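Local structure of 5-formaminoimidazole-4-carboxamide-1-(beta)-D-ribofuranosyl 5'-monophosphate synthetase (Methanocaldococcus jannaschii, 2R7N) at residues E230-G235 / N250-I255. The protein catalyses the ATP- and formate-dependent formylation of AICAR to FAICAR, without folates, in de novo purine biosynthesis. Residues are numbered along the deposited sequence; the frame is centred on the assembly and turned at random.
Sequences ESNIDG and NPSYVI. With ADP (adenosine-5'-diphosphate), chain D; FAI (5-(formylamino)-1-(5-O-phosphono-beta-D-ribofuranosyl)-1H-imidazole-4-carboxamide), chain E.
Ser231 and Val254 form an antiparallel hydrogen-bonded pair: Ser231 N reaches Val254 O at 2.9 Å and Val254 N returns to Ser231 O at 2.8 Å. Beyond them the pairing splays and side-chain bonds from Asn232, which follows a cis peptide, join it; the backbone bond from Ile233 N to Ser252 O, 2.9 Å, comes next. The Asn232 carboxamide bridges two residues of 250-255: OD1 accepts Ser252 N at 2.7 Å, the donor standing 45° out of the carbonyl plane, while ND2 gives a longer bond of 3.2 Å to Asn250 O. Chi1 of 70° holds CG between the backbone N and carbonyl carbon, which brings the amide up against the backbone of 250-252. Ser252 OG accepts Asn232 N at 2.9 Å and also bonds Glu302 of a second subunit. With an alanine here, Ser252 N and Asn250 O would probably lose these partners, leaving the 250-252 chain less firmly held. The tightest apolar packing lies at Ile233, whose CB sits over one face of the Tyr253 ring, 4.2 Å from its centroid, with CD1 against Pro251 CB. By contrast, the contact thins at partly exposed Asn250, whose CB leads away from 230-235 and whose ND2 has a weak bond to Asp181. At the edge of the Tyr253 ring lies Glu230 OE1, which accepts ADP O2' at 3.0 Å and forms a salt bridge with Arg238 of a third subunit. Ile255 borders the bound FAI. This end of the antiparallel sheet thus builds the ribose-binding wall of an ATP-grasp nucleotide site.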
# COMPACT_ATOMS: atom_id res chain seq x y z
N GLU A 230 9.40 19.42 27.09
CA GLU A 230 9.09 20.72 27.70
C GLU A 230 10.32 21.60 27.91
O GLU A 230 11.42 21.11 28.14
CB GLU A 230 8.32 20.50 29.00
CG GLU A 230 6.85 20.19 28.76
CD GLU A 230 6.19 19.43 29.89
OE1 GLU A 230 6.89 19.00 30.84
OE2 GLU A 230 4.95 19.25 29.81
N SER A 231 10.13 22.90 27.78
CA SER A 231 11.19 23.87 27.94
C SER A 231 10.78 24.83 29.07
O SER A 231 9.64 25.29 29.10
CB SER A 231 11.37 24.63 26.63
OG SER A 231 12.63 25.29 26.58
N ASN A 232 11.71 25.17 29.95
CA ASN A 232 13.12 24.82 29.77
C ASN A 232 13.53 23.51 30.44
O ASN A 232 14.66 23.04 30.28
CB ASN A 232 14.02 25.97 30.24
CG ASN A 232 14.02 26.16 31.77
OD1 ASN A 232 13.36 25.42 32.52
ND2 ASN A 232 14.76 27.16 32.23
N ILE A 233 12.61 22.92 31.18
CA ILE A 233 12.97 21.83 32.07
C ILE A 233 13.81 20.76 31.38
O ILE A 233 14.83 20.33 31.92
CB ILE A 233 11.74 21.18 32.74
CG1 ILE A 233 12.17 20.12 33.76
CG2 ILE A 233 10.80 20.61 31.70
CD1 ILE A 233 13.04 20.68 34.88
N ASP A 234 13.40 20.34 30.19
CA ASP A 234 14.06 19.21 29.54
C ASP A 234 15.40 19.62 28.95
O ASP A 234 16.24 18.78 28.67
CB ASP A 234 13.16 18.56 28.49
CG ASP A 234 12.09 17.70 29.12
OD1 ASP A 234 12.43 16.84 29.96
OD2 ASP A 234 10.90 17.87 28.76
N GLY A 235 15.61 20.92 28.80
CA GLY A 235 16.92 21.45 28.48
C GLY A 235 17.72 21.67 29.76
O GLY A 235 18.94 21.49 29.78
N ASN A 250 15.35 28.88 36.93
CA ASN A 250 14.14 28.22 37.36
C ASN A 250 13.60 27.30 36.27
O ASN A 250 13.55 27.68 35.10
CB ASN A 250 13.09 29.25 37.77
CG ASN A 250 13.58 30.16 38.89
OD1 ASN A 250 13.57 31.38 38.75
ND2 ASN A 250 14.03 29.57 39.99
N PRO A 251 13.20 26.09 36.66
CA PRO A 251 12.52 25.20 35.73
C PRO A 251 11.25 25.84 35.19
O PRO A 251 10.49 26.43 35.94
CB PRO A 251 12.17 23.98 36.58
CG PRO A 251 12.31 24.42 38.00
CD PRO A 251 13.37 25.48 37.99
N SER A 252 11.06 25.75 33.88
CA SER A 252 9.74 26.00 33.31
C SER A 252 9.29 24.74 32.59
O SER A 252 10.10 23.84 32.31
CB SER A 252 9.75 27.21 32.38
OG SER A 252 10.99 27.34 31.73
N TYR A 253 8.00 24.66 32.31
CA TYR A 253 7.39 23.46 31.76
C TYR A 253 6.49 23.82 30.58
O TYR A 253 5.33 23.42 30.53
CB TYR A 253 6.59 22.73 32.85
CG TYR A 253 7.46 22.18 33.96
CD1 TYR A 253 7.85 20.84 33.96
CD2 TYR A 253 7.89 22.99 35.01
CE1 TYR A 253 8.65 20.33 34.97
CE2 TYR A 253 8.70 22.49 36.03
CZ TYR A 253 9.07 21.17 36.01
OH TYR A 253 9.87 20.69 37.02
N VAL A 254 7.03 24.60 29.65
CA VAL A 254 6.29 24.98 28.46
C VAL A 254 6.33 23.84 27.44
O VAL A 254 7.42 23.40 27.04
CB VAL A 254 6.89 26.22 27.81
CG1 VAL A 254 6.02 26.68 26.64
CG2 VAL A 254 7.05 27.33 28.84
N ILE A 255 5.16 23.34 27.04
CA ILE A 255 5.10 22.28 26.03
C ILE A 255 5.66 22.79 24.72
O ILE A 255 5.21 23.82 24.22
CB ILE A 255 3.67 21.76 25.80
CG1 ILE A 255 3.72 20.48 24.97
CG2 ILE A 255 2.82 22.81 25.10
CD1 ILE A 255 4.44 19.34 25.67
PB ADP D . -0.63 20.55 31.06
O1B ADP D . -2.11 20.37 31.31
O2B ADP D . -0.13 21.97 31.27
O3B ADP D . -0.15 19.90 29.77
PA ADP D . 0.43 20.29 33.65
O1A ADP D . -0.40 19.57 34.69
O2A ADP D . 0.44 21.79 33.51
O3A ADP D . 0.08 19.66 32.22
O5' ADP D . 1.96 19.90 33.91
C5' ADP D . 2.96 20.55 33.14
C4' ADP D . 4.14 19.60 33.12
O4' ADP D . 4.73 19.54 34.42
C3' ADP D . 3.71 18.18 32.78
O3' ADP D . 3.81 17.91 31.37
C2' ADP D . 4.63 17.31 33.60
O2' ADP D . 5.82 16.99 32.86
C1' ADP D . 4.99 18.19 34.79
N9 ADP D . 4.08 17.78 35.87
C8 ADP D . 2.79 18.11 35.99
N7 ADP D . 2.24 17.52 37.09
C5 ADP D . 3.21 16.78 37.67
C6 ADP D . 3.32 15.91 38.87
N6 ADP D . 2.26 15.69 39.68
N1 ADP D . 4.51 15.33 39.10
C2 ADP D . 5.57 15.53 38.30
N3 ADP D . 5.55 16.31 37.21
C4 ADP D . 4.42 16.94 36.85
OP2 FAI E . -0.21 25.69 20.37
P FAI E . -1.33 26.31 21.37
OP1 FAI E . -2.36 27.08 20.41
OP3 FAI E . -0.75 27.24 22.37
O3 FAI E . -2.09 25.08 22.04
C4 FAI E . -3.21 25.37 22.89
C FAI E . -3.24 24.40 24.08
O FAI E . -2.74 23.18 23.54
C3 FAI E . -2.28 24.80 25.22
O3' FAI E . -3.07 25.00 26.40
C2 FAI E . -1.36 23.59 25.41
O2' FAI E . -1.40 23.14 26.77
C1 FAI E . -1.99 22.51 24.54
N FAI E . -0.96 21.85 23.71
C5 FAI E . -0.43 22.39 22.61
N1 FAI E . 0.46 21.54 22.09
C3A FAI E . 0.50 20.47 22.87
C6 FAI E . 1.42 19.29 22.59
O5 FAI E . 2.06 19.29 21.53
N2 FAI E . 1.47 18.33 23.52
C7A FAI E . -0.40 20.66 23.90
N3 FAI E . -0.68 19.81 24.90
C8 FAI E . -1.91 19.25 25.00
O6 FAI E . -2.90 19.42 24.26